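Local coordinates for protein CRISPR-associated endoribonuclease Cas6 1 (Methanocaldococcus jannaschii DSM 2661, PDB 5YI6) that probably cleaves CRISPR repeat transcripts as a metal-independent endoribonuclease of the Cas6 family, binding the RNA and releasing the crRNA units used in antiviral defence, at residues 61-66 with 78-83; 11-16 with 72-77; 157-162 with 181-186. All coordinates share one frame; numbering follows the deposited sequence.

Contact 1 (61-66 with 78-83); sequences QIRKRV and KAYLYI. With PO4 (phosphate ion), chain H; PO4 (phosphate ion), chain G.
An antiparallel sheet of the N-terminal RAMP-like domain gains a short addition at its edge here, where Gln61 pairs with Tyr80 of strand 78-85 in a single hydrogen-bonded bridge. Gln61 N donates to Tyr80 O at 2.9 Å, and Tyr80 N returns the bond to Gln61 O. Next to this bridge the side chains build an anion site. The guanidinium of Arg63 lies flat over the Tyr80 ring, their planes only 7° apart and Arg63 CZ 3.7 Å from the ring centroid, a stacked cation-pi pair. An extended chain from CG to NE (chi2 177°, chi3 -171°) carries Arg63 that far across the ring. With one face on the tyrosine, the guanidinium uses its edge for a phosphate, NH1 bonding O4 and NH2 bonding O1 of the ion in chain G; Glu8 forms a salt bridge with the same NH2. A second phosphate, chain H, is held by Tyr80 OH through O1 and by Lys78 NZ through O4. Both ions probably came from the crystallisation liquor, yet such a basic, aromatic surface is consistent with RNA binding. At another edge, beside NE, one water accepts from Arg63 NE at 2.9 Å and lies 2.6 Å from Tyr82 OH.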
loop_
_atom_site.group_PDB
_atom_site.type_symbol
_atom_site.label_atom_id
_atom_site.label_comp_id
_atom_site.label_asym_id
_atom_site.label_seq_id
_atom_site.Cartn_x
_atom_site.Cartn_y
_atom_site.Cartn_z
ATOM N N GLN A 61 7.920 -7.618 2.663
ATOM C CA GLN A 61 9.186 -7.626 1.948
ATOM C C GLN A 61 10.174 -8.517 2.681
ATOM O O GLN A 61 10.312 -8.419 3.900
ATOM C CB GLN A 61 9.782 -6.213 1.854
ATOM C CG GLN A 61 8.789 -5.155 1.251
ATOM C CD GLN A 61 8.550 -5.319 -0.241
ATOM O OE1 GLN A 61 9.506 -5.412 -1.013
ATOM N NE2 GLN A 61 7.261 -5.328 -0.670
ATOM N N ILE A 62 10.898 -9.347 1.935
ATOM C CA ILE A 62 11.884 -10.255 2.518
ATOM C C ILE A 62 13.239 -9.946 1.901
ATOM O O ILE A 62 13.354 -9.869 0.674
ATOM C CB ILE A 62 11.519 -11.729 2.283
ATOM C CG1 ILE A 62 10.164 -12.040 2.908
ATOM C CG2 ILE A 62 12.686 -12.680 2.783
ATOM C CD1 ILE A 62 9.700 -13.443 2.633
ATOM N N ARG A 63 14.247 -9.755 2.749
ATOM C CA ARG A 63 15.571 -9.392 2.247
ATOM C C ARG A 63 16.464 -10.611 2.058
ATOM O O ARG A 63 17.128 -10.723 1.031
ATOM C CB ARG A 63 16.247 -8.414 3.189
ATOM C CG ARG A 63 15.516 -7.079 3.241
ATOM C CD ARG A 63 16.217 -6.209 4.262
ATOM N NE ARG A 63 15.424 -5.004 4.485
ATOM C CZ ARG A 63 15.723 -4.066 5.369
ATOM N NH1 ARG A 63 16.820 -4.186 6.112
ATOM N NH2 ARG A 63 14.929 -3.006 5.479
ATOM N N LYS A 64 16.487 -11.512 3.030
ATOM C CA LYS A 64 17.292 -12.741 2.936
ATOM C C LYS A 64 16.375 -13.865 2.464
ATOM O O LYS A 64 15.754 -14.572 3.258
ATOM C CB LYS A 64 17.951 -13.024 4.271
ATOM C CG LYS A 64 19.044 -12.027 4.558
ATOM C CD LYS A 64 19.729 -12.318 5.867
ATOM C CE LYS A 64 20.160 -13.762 5.945
ATOM N NZ LYS A 64 20.976 -13.996 7.170
ATOM N N ARG A 65 16.283 -14.027 1.157
ATOM C CA ARG A 65 15.145 -14.724 0.576
ATOM C C ARG A 65 15.574 -15.946 -0.226
ATOM O O ARG A 65 16.684 -16.007 -0.753
ATOM C CB ARG A 65 14.345 -13.775 -0.306
ATOM C CG ARG A 65 15.134 -13.252 -1.456
ATOM C CD ARG A 65 14.791 -11.800 -1.747
ATOM N NE ARG A 65 13.357 -11.598 -1.849
ATOM C CZ ARG A 65 12.637 -11.919 -2.916
ATOM N NH1 ARG A 65 13.226 -12.482 -3.967
ATOM N NH2 ARG A 65 11.323 -11.689 -2.928
ATOM N N VAL A 66 14.679 -16.927 -0.280
ATOM C CA VAL A 66 14.795 -18.065 -1.189
ATOM C C VAL A 66 13.471 -18.228 -1.918
ATOM O O VAL A 66 12.418 -18.318 -1.282
ATOM C CB VAL A 66 15.162 -19.375 -0.458
ATOM C CG1 VAL A 66 15.190 -20.533 -1.478
ATOM C CG2 VAL A 66 16.490 -19.245 0.198
ATOM N N LYS A 78 13.084 -12.680 9.251
ATOM C CA LYS A 78 12.712 -11.265 9.213
ATOM C C LYS A 78 11.861 -10.942 7.993
ATOM O O LYS A 78 12.029 -11.518 6.916
ATOM C CB LYS A 78 13.959 -10.384 9.209
ATOM C CG LYS A 78 14.752 -10.469 10.565
ATOM C CD LYS A 78 15.976 -9.588 10.563
ATOM C CE LYS A 78 16.717 -9.722 11.908
ATOM N NZ LYS A 78 17.970 -8.935 11.883
ATOM N N ALA A 79 10.926 -10.006 8.181
ATOM C CA ALA A 79 10.176 -9.433 7.072
ATOM C C ALA A 79 9.894 -7.974 7.422
ATOM O O ALA A 79 10.043 -7.555 8.567
ATOM C CB ALA A 79 8.864 -10.179 6.776
ATOM N N TYR A 80 9.557 -7.187 6.403
ATOM C CA TYR A 80 9.401 -5.745 6.591
ATOM C C TYR A 80 8.080 -5.330 5.970
ATOM O O TYR A 80 7.798 -5.703 4.836
ATOM C CB TYR A 80 10.557 -4.988 5.935
ATOM C CG TYR A 80 11.856 -5.415 6.599
ATOM C CD1 TYR A 80 12.336 -4.723 7.709
ATOM C CD2 TYR A 80 12.551 -6.533 6.153
ATOM C CE1 TYR A 80 13.515 -5.101 8.331
ATOM C CE2 TYR A 80 13.702 -6.951 6.804
ATOM C CZ TYR A 80 14.176 -6.222 7.872
ATOM O OH TYR A 80 15.333 -6.593 8.508
ATOM N N LEU A 81 7.303 -4.525 6.692
ATOM C CA LEU A 81 6.017 -4.054 6.185
ATOM C C LEU A 81 6.061 -2.529 6.219
ATOM O O LEU A 81 6.258 -1.948 7.277
ATOM C CB LEU A 81 4.866 -4.617 7.036
ATOM C CG LEU A 81 3.460 -4.059 6.778
ATOM C CD1 LEU A 81 3.058 -4.452 5.343
ATOM C CD2 LEU A 81 2.473 -4.581 7.810
ATOM N N TYR A 82 5.877 -1.887 5.074
ATOM C CA TYR A 82 5.902 -0.423 5.004
ATOM C C TYR A 82 4.466 0.075 5.070
ATOM O O TYR A 82 3.594 -0.489 4.406
ATOM C CB TYR A 82 6.549 0.063 3.699
ATOM C CG TYR A 82 7.970 -0.417 3.643
ATOM C CD1 TYR A 82 8.993 0.368 4.143
ATOM C CD2 TYR A 82 8.271 -1.728 3.227
ATOM C CE1 TYR A 82 10.323 -0.100 4.169
ATOM C CE2 TYR A 82 9.593 -2.204 3.251
ATOM C CZ TYR A 82 10.609 -1.380 3.731
ATOM O OH TYR A 82 11.921 -1.845 3.777
ATOM N N ILE A 83 4.229 1.137 5.869
ATOM C CA ILE A 83 2.896 1.710 6.048
ATOM C C ILE A 83 3.060 3.220 6.013
ATOM O O ILE A 83 4.004 3.753 6.604
ATOM C CB ILE A 83 2.239 1.318 7.392
ATOM C CG1 ILE A 83 2.388 -0.185 7.689
ATOM C CG2 ILE A 83 0.752 1.750 7.391
ATOM C CD1 ILE A 83 1.762 -0.668 9.070
HETATM P P PO4 H . 17.443 -5.307 11.350
HETATM O O1 PO4 H . 16.397 -4.907 10.313
HETATM O O2 PO4 H . 17.936 -4.128 12.159
HETATM O O3 PO4 H . 18.622 -5.910 10.601
HETATM O O4 PO4 H . 16.831 -6.327 12.292
HETATM P P PO4 G . 16.765 -1.621 8.816
HETATM O O1 PO4 G . 15.651 -1.375 7.824
HETATM O O2 PO4 G . 16.341 -2.398 10.007
HETATM O O3 PO4 G . 17.350 -0.307 9.228
HETATM O O4 PO4 G . 17.805 -2.475 8.106
HETATM O O HOH W 1 12.972 -4.159 3.112
HETATM O O HOH W 2 14.312 -10.373 5.395
#

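Contact 2 (11-16 with 72-77); sequences LQTDNF and IETIDG
The Phe16 ring has the CB of its neighbour Asn15 and the backbone oxygen of Ile75 over one face, both offset toward the rim, while Glu73 OE2 lies at the ring edge, in plane, 3.3 Å from Phe16 CD1. Ring and carboxylate planes stand 68° apart, and the two side chains run side by side in the same direction; the other carboxylate oxygen of Glu73 is engaged by Arg68 in a salt bridge. The flat amide of Gln12 donates through NE2 to Asp76 O at 2.8 Å, in the amide plane and on a lone pair of that carbonyl, and also to Thr13 O at 3.2 Å. A bend at chi2 (84°) folds the chain back so that one nitrogen can bridge the two carbonyls. The backbones also join directly: Thr13 N points almost straight at Gly77 O, 2.7 Å away, and Phe16 N reaches Ile75 O by a longer bond of 3.3 Å from above the carbonyl plane. Gly77, at positive phi and without a side chain, lets Thr13 O approach Gly77 CA to 3.4 Å. This is loop-to-loop packing: the connection from strand 5-12 to strand 17-20 fits against the turn joining strands 71-74 and 78-85, where two antiparallel sheets meet.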
loop_
_atom_site.group_PDB
_atom_site.type_symbol
_atom_site.label_atom_id
_atom_site.label_comp_id
_atom_site.label_asym_id
_atom_site.label_seq_id
_atom_site.Cartn_x
_atom_site.Cartn_y
_atom_site.Cartn_z
ATOM N N LEU A 11 9.414 -7.031 11.329
ATOM C CA LEU A 11 8.696 -8.198 11.797
ATOM C C LEU A 11 9.652 -9.378 11.908
ATOM O O LEU A 11 10.616 -9.476 11.143
ATOM C CB LEU A 11 7.550 -8.567 10.836
ATOM C CG LEU A 11 6.551 -7.440 10.532
ATOM C CD1 LEU A 11 5.544 -7.878 9.444
ATOM C CD2 LEU A 11 5.806 -7.091 11.799
ATOM N N GLN A 12 9.332 -10.307 12.807
ATOM C CA GLN A 12 10.197 -11.479 13.002
ATOM C C GLN A 12 9.321 -12.698 13.201
ATOM O O GLN A 12 8.464 -12.699 14.095
ATOM C CB GLN A 12 11.113 -11.272 14.224
ATOM C CG GLN A 12 11.978 -12.492 14.567
ATOM C CD GLN A 12 13.236 -12.527 13.745
ATOM O OE1 GLN A 12 14.105 -11.683 13.921
ATOM N NE2 GLN A 12 13.357 -13.511 12.855
ATOM N N THR A 13 9.515 -13.719 12.367
ATOM C CA THR A 13 8.868 -15.019 12.554
ATOM C C THR A 13 9.970 -16.088 12.616
ATOM O O THR A 13 11.150 -15.765 12.743
ATOM C CB THR A 13 7.850 -15.291 11.449
ATOM O OG1 THR A 13 7.109 -16.479 11.768
ATOM C CG2 THR A 13 8.526 -15.461 10.075
ATOM N N ASP A 14 9.587 -17.361 12.561
ATOM C CA ASP A 14 10.612 -18.415 12.637
ATOM C C ASP A 14 11.549 -18.396 11.437
ATOM O O ASP A 14 11.144 -18.116 10.311
ATOM C CB ASP A 14 9.965 -19.790 12.731
ATOM C CG ASP A 14 9.152 -19.944 13.990
ATOM O OD1 ASP A 14 9.565 -19.404 15.038
ATOM O OD2 ASP A 14 8.092 -20.578 13.922
ATOM N N ASN A 15 12.827 -18.739 11.677
ATOM C CA ASN A 15 13.728 -18.948 10.548
ATOM C C ASN A 15 13.126 -19.943 9.557
ATOM O O ASN A 15 12.407 -20.879 9.936
ATOM C CB ASN A 15 15.088 -19.495 11.021
ATOM C CG ASN A 15 15.827 -18.527 11.916
ATOM O OD1 ASN A 15 15.599 -17.334 11.855
ATOM N ND2 ASN A 15 16.716 -19.046 12.764
ATOM N N PHE A 16 13.434 -19.718 8.273
ATOM C CA PHE A 16 13.081 -20.557 7.127
ATOM C C PHE A 16 11.600 -20.522 6.808
ATOM O O PHE A 16 11.101 -21.408 6.136
ATOM C CB PHE A 16 13.539 -22.025 7.305
ATOM C CG PHE A 16 14.969 -22.151 7.788
ATOM C CD1 PHE A 16 16.026 -21.706 6.990
ATOM C CD2 PHE A 16 15.252 -22.650 9.054
ATOM C CE1 PHE A 16 17.354 -21.804 7.430
ATOM C CE2 PHE A 16 16.579 -22.733 9.513
ATOM C CZ PHE A 16 17.627 -22.320 8.693
ATOM N N ILE A 72 7.913 -16.949 -0.933
ATOM C CA ILE A 72 9.270 -16.488 -0.688
ATOM C C ILE A 72 9.643 -16.882 0.729
ATOM O O ILE A 72 8.977 -16.489 1.701
ATOM C CB ILE A 72 9.413 -14.969 -0.888
ATOM C CG1 ILE A 72 8.953 -14.569 -2.294
ATOM C CG2 ILE A 72 10.856 -14.527 -0.600
ATOM C CD1 ILE A 72 9.747 -15.203 -3.427
ATOM N N GLU A 73 10.712 -17.651 0.854
ATOM C CA GLU A 73 11.210 -18.055 2.156
ATOM C C GLU A 73 12.071 -16.959 2.755
ATOM O O GLU A 73 12.923 -16.398 2.066
ATOM C CB GLU A 73 12.045 -19.346 2.015
ATOM C CG GLU A 73 12.637 -19.736 3.369
ATOM C CD GLU A 73 13.562 -20.938 3.253
ATOM O OE1 GLU A 73 13.583 -21.529 2.180
ATOM O OE2 GLU A 73 14.246 -21.247 4.231
ATOM N N THR A 74 11.859 -16.656 4.043
ATOM C CA THR A 74 12.745 -15.778 4.783
ATOM C C THR A 74 13.673 -16.656 5.623
ATOM O O THR A 74 13.222 -17.421 6.495
ATOM C CB THR A 74 12.000 -14.740 5.643
ATOM O OG1 THR A 74 12.947 -14.143 6.531
ATOM C CG2 THR A 74 10.891 -15.364 6.481
ATOM N N ILE A 75 14.960 -16.578 5.293
ATOM C CA ILE A 75 15.961 -17.441 5.906
ATOM C C ILE A 75 16.134 -17.080 7.370
ATOM O O ILE A 75 16.182 -17.962 8.240
ATOM C CB ILE A 75 17.276 -17.354 5.102
ATOM C CG1 ILE A 75 17.044 -17.836 3.662
ATOM C CG2 ILE A 75 18.420 -18.164 5.753
ATOM C CD1 ILE A 75 18.179 -17.489 2.702
ATOM N N ASP A 76 16.177 -15.782 7.687
ATOM C CA ASP A 76 16.389 -15.362 9.069
ATOM C C ASP A 76 15.087 -15.021 9.801
ATOM O O ASP A 76 15.140 -14.479 10.904
ATOM C CB ASP A 76 17.345 -14.164 9.127
ATOM C CG ASP A 76 16.812 -12.924 8.392
ATOM O OD1 ASP A 76 15.686 -12.941 7.833
ATOM O OD2 ASP A 76 17.558 -11.920 8.347
ATOM N N GLY A 77 13.929 -15.309 9.201
ATOM C CA GLY A 77 12.661 -15.028 9.827
ATOM C C GLY A 77 12.236 -13.573 9.767
ATOM O O GLY A 77 11.110 -13.257 10.191
#

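Contact 3 (157-162 with 181-186)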
loop_
_atom_site.group_PDB
_atom_site.type_symbol
_atom_site.label_atom_id
_atom_site.label_comp_id
_atom_site.label_asym_id
_atom_site.label_seq_id
_atom_site.Cartn_x
_atom_site.Cartn_y
_atom_site.Cartn_z
ATOM N N LYS A 157 -6.890 4.727 -21.183
ATOM C CA LYS A 157 -7.441 5.525 -20.100
ATOM C C LYS A 157 -6.574 5.528 -18.839
ATOM O O LYS A 157 -6.810 6.357 -17.953
ATOM C CB LYS A 157 -8.821 5.009 -19.724
ATOM C CG LYS A 157 -9.897 5.252 -20.824
ATOM C CD LYS A 157 -11.263 4.909 -20.259
ATOM C CE LYS A 157 -12.440 5.267 -21.191
ATOM N NZ LYS A 157 -12.526 4.410 -22.401
ATOM N N PHE A 158 -5.579 4.647 -18.755
ATOM C CA PHE A 158 -4.832 4.506 -17.500
ATOM C C PHE A 158 -4.222 5.833 -17.075
ATOM O O PHE A 158 -4.314 6.225 -15.905
ATOM C CB PHE A 158 -3.744 3.449 -17.661
ATOM C CG PHE A 158 -2.896 3.251 -16.435
ATOM C CD1 PHE A 158 -3.287 2.339 -15.447
ATOM C CD2 PHE A 158 -1.707 3.949 -16.290
ATOM C CE1 PHE A 158 -2.481 2.111 -14.324
ATOM C CE2 PHE A 158 -0.907 3.768 -15.162
ATOM C CZ PHE A 158 -1.291 2.835 -14.171
ATOM N N TYR A 159 -3.568 6.523 -18.013
ATOM C CA TYR A 159 -2.745 7.677 -17.680
ATOM C C TYR A 159 -3.556 8.762 -16.970
ATOM O O TYR A 159 -3.225 9.192 -15.849
ATOM C CB TYR A 159 -2.087 8.214 -18.963
ATOM C CG TYR A 159 -1.014 9.225 -18.712
ATOM C CD1 TYR A 159 0.305 8.823 -18.462
ATOM C CD2 TYR A 159 -1.296 10.587 -18.718
ATOM C CE1 TYR A 159 1.292 9.744 -18.204
ATOM C CE2 TYR A 159 -0.309 11.521 -18.463
ATOM C CZ TYR A 159 0.989 11.083 -18.196
ATOM O OH TYR A 159 1.985 11.975 -17.946
ATOM N N GLU A 160 -4.616 9.247 -17.630
ATOM C CA GLU A 160 -5.379 10.321 -17.014
ATOM C C GLU A 160 -6.171 9.825 -15.819
ATOM O O GLU A 160 -6.399 10.588 -14.880
ATOM C CB GLU A 160 -6.307 10.982 -18.046
ATOM C CG GLU A 160 -5.521 11.865 -19.046
ATOM C CD GLU A 160 -4.711 12.979 -18.365
ATOM O OE1 GLU A 160 -5.218 13.610 -17.410
ATOM O OE2 GLU A 160 -3.562 13.234 -18.789
ATOM N N ASN A 161 -6.617 8.574 -15.834
ATOM C CA ASN A 161 -7.371 8.084 -14.687
ATOM C C ASN A 161 -6.495 7.985 -13.440
ATOM O O ASN A 161 -6.958 8.286 -12.335
ATOM C CB ASN A 161 -8.032 6.753 -15.004
ATOM C CG ASN A 161 -9.339 6.954 -15.759
ATOM O OD1 ASN A 161 -9.442 7.869 -16.577
ATOM N ND2 ASN A 161 -10.329 6.128 -15.488
ATOM N N LEU A 162 -5.224 7.596 -13.604
ATOM C CA LEU A 162 -4.295 7.588 -12.461
ATOM C C LEU A 162 -4.080 9.010 -11.926
ATOM O O LEU A 162 -4.107 9.250 -10.702
ATOM C CB LEU A 162 -2.958 6.949 -12.877
ATOM C CG LEU A 162 -2.020 6.667 -11.671
ATOM C CD1 LEU A 162 -2.642 5.523 -10.826
ATOM C CD2 LEU A 162 -0.616 6.295 -12.120
ATOM N N ASN A 181 -0.194 19.597 -10.653
ATOM C CA ASN A 181 -0.197 18.617 -11.710
ATOM C C ASN A 181 1.095 17.813 -11.623
ATOM O O ASN A 181 2.069 18.229 -10.991
ATOM C CB ASN A 181 -0.358 19.285 -13.080
ATOM C CG ASN A 181 -0.482 18.277 -14.193
ATOM O OD1 ASN A 181 -1.374 17.435 -14.176
ATOM N ND2 ASN A 181 0.383 18.385 -15.202
ATOM N N PHE A 182 1.061 16.626 -12.204
ATOM C CA PHE A 182 2.283 15.866 -12.396
ATOM C C PHE A 182 2.127 15.059 -13.671
ATOM O O PHE A 182 1.033 14.962 -14.243
ATOM C CB PHE A 182 2.592 14.973 -11.176
ATOM C CG PHE A 182 1.777 13.698 -11.124
ATOM C CD1 PHE A 182 2.361 12.475 -11.440
ATOM C CD2 PHE A 182 0.438 13.709 -10.719
ATOM C CE1 PHE A 182 1.627 11.299 -11.376
ATOM C CE2 PHE A 182 -0.290 12.526 -10.634
ATOM C CZ PHE A 182 0.295 11.326 -10.978
ATOM N N GLU A 183 3.249 14.496 -14.136
ATOM C CA GLU A 183 3.277 13.614 -15.296
ATOM C C GLU A 183 4.198 12.445 -14.972
ATOM O O GLU A 183 4.943 12.473 -13.987
ATOM C CB GLU A 183 3.765 14.346 -16.557
ATOM C CG GLU A 183 3.060 15.683 -16.819
ATOM C CD GLU A 183 1.624 15.533 -17.319
ATOM O OE1 GLU A 183 1.191 14.402 -17.652
ATOM O OE2 GLU A 183 0.939 16.576 -17.430
ATOM N N PHE A 184 4.130 11.411 -15.804
ATOM C CA PHE A 184 4.965 10.259 -15.552
ATOM C C PHE A 184 5.229 9.492 -16.830
ATOM O O PHE A 184 4.535 9.642 -17.839
ATOM C CB PHE A 184 4.357 9.345 -14.468
ATOM C CG PHE A 184 3.056 8.689 -14.834
ATOM C CD1 PHE A 184 3.017 7.379 -15.290
ATOM C CD2 PHE A 184 1.846 9.358 -14.616
ATOM C CE1 PHE A 184 1.774 6.761 -15.580
ATOM C CE2 PHE A 184 0.624 8.753 -14.885
ATOM C CZ PHE A 184 0.574 7.446 -15.368
ATOM N N GLU A 185 6.238 8.634 -16.759
ATOM C CA GLU A 185 6.565 7.748 -17.860
ATOM C C GLU A 185 6.777 6.364 -17.275
ATOM O O GLU A 185 7.618 6.185 -16.385
ATOM C CB GLU A 185 7.808 8.211 -18.615
ATOM C CG GLU A 185 8.189 7.240 -19.716
ATOM C CD GLU A 185 9.507 7.595 -20.396
ATOM O OE1 GLU A 185 10.078 8.670 -20.085
ATOM O OE2 GLU A 185 9.965 6.789 -21.241
ATOM N N VAL A 186 6.011 5.404 -17.770
ATOM C CA VAL A 186 6.115 4.023 -17.316
ATOM C C VAL A 186 7.359 3.412 -17.943
ATOM O O VAL A 186 7.495 3.375 -19.171
ATOM C CB VAL A 186 4.855 3.225 -17.688
ATOM C CG1 VAL A 186 4.976 1.746 -17.222
ATOM C CG2 VAL A 186 3.640 3.883 -17.092
#
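The hydroxyl of Tyr159 is gripped twice by strand 182-195: it donates to Glu183 OE1 at 2.6 Å and accepts from the backbone of Phe184, whose N lies 3.1 Å from Tyr159 OH with its N-H pointing nearly straight at the oxygen. The setting is the helix-on-sheet packing of the C-terminal Cas6 domain, where helix 158-174 lies against an outer strand of an antiparallel sheet; the axes of helix 158-162 and strand 182-186 approach to 9.9 Å, their N-to-C directions 141° apart. Glu183 OE1 takes the phenol on its anti lone pair, and its carboxylate is nearly coplanar with the Tyr159 ring. That carboxylate has further partners: Lys163 forms a salt bridge with OE1, and Asn181 ND2 bonds OE2 from above the carboxylate plane. Such partners would probably stabilise the negative charge. Beyond the polar end, the Tyr159 and Phe184 rings form an offset stack, centroids 4.4 Å apart and planes at 20°, with the two side chains sliding past each other in opposite directions. Phe184 has its CG between the backbone N and the carbonyl carbon (chi1 65°), which directs the ring back toward the helix. Its far end then enters the apolar layer: Phe158 crosses Phe184 at about a right angle, CE2 meeting Phe184 CZ at 4.0 Å, and Leu162 CD2 touches the same Phe184 CZ at 3.6 Å.

Contacts 1 and 2 form one neighbourhood, their centres 9 Å apart. Their segments alternate along the chain, strands 65-67, 71-74 and 78-85 follow one another, and backbone pairing also joins the two contacts: Val66 with Glu73 in the small three-stranded sheet, Ala79 with Leu11 in the five-stranded one. Contact 3 comes later in sequence, in the C-terminal part of the protein and on the opposite side of the chain's centre, its centre 29 Å from that of contact 1 and 37 Å from that of contact 2, touching neither. Contacts 1 and 2 thus join strands and loops of the N-terminal part, while contact 3 packs a helix on a strand of the C-terminal part; each is internal to its own part, and all three lie away from the predicted catalytic residues.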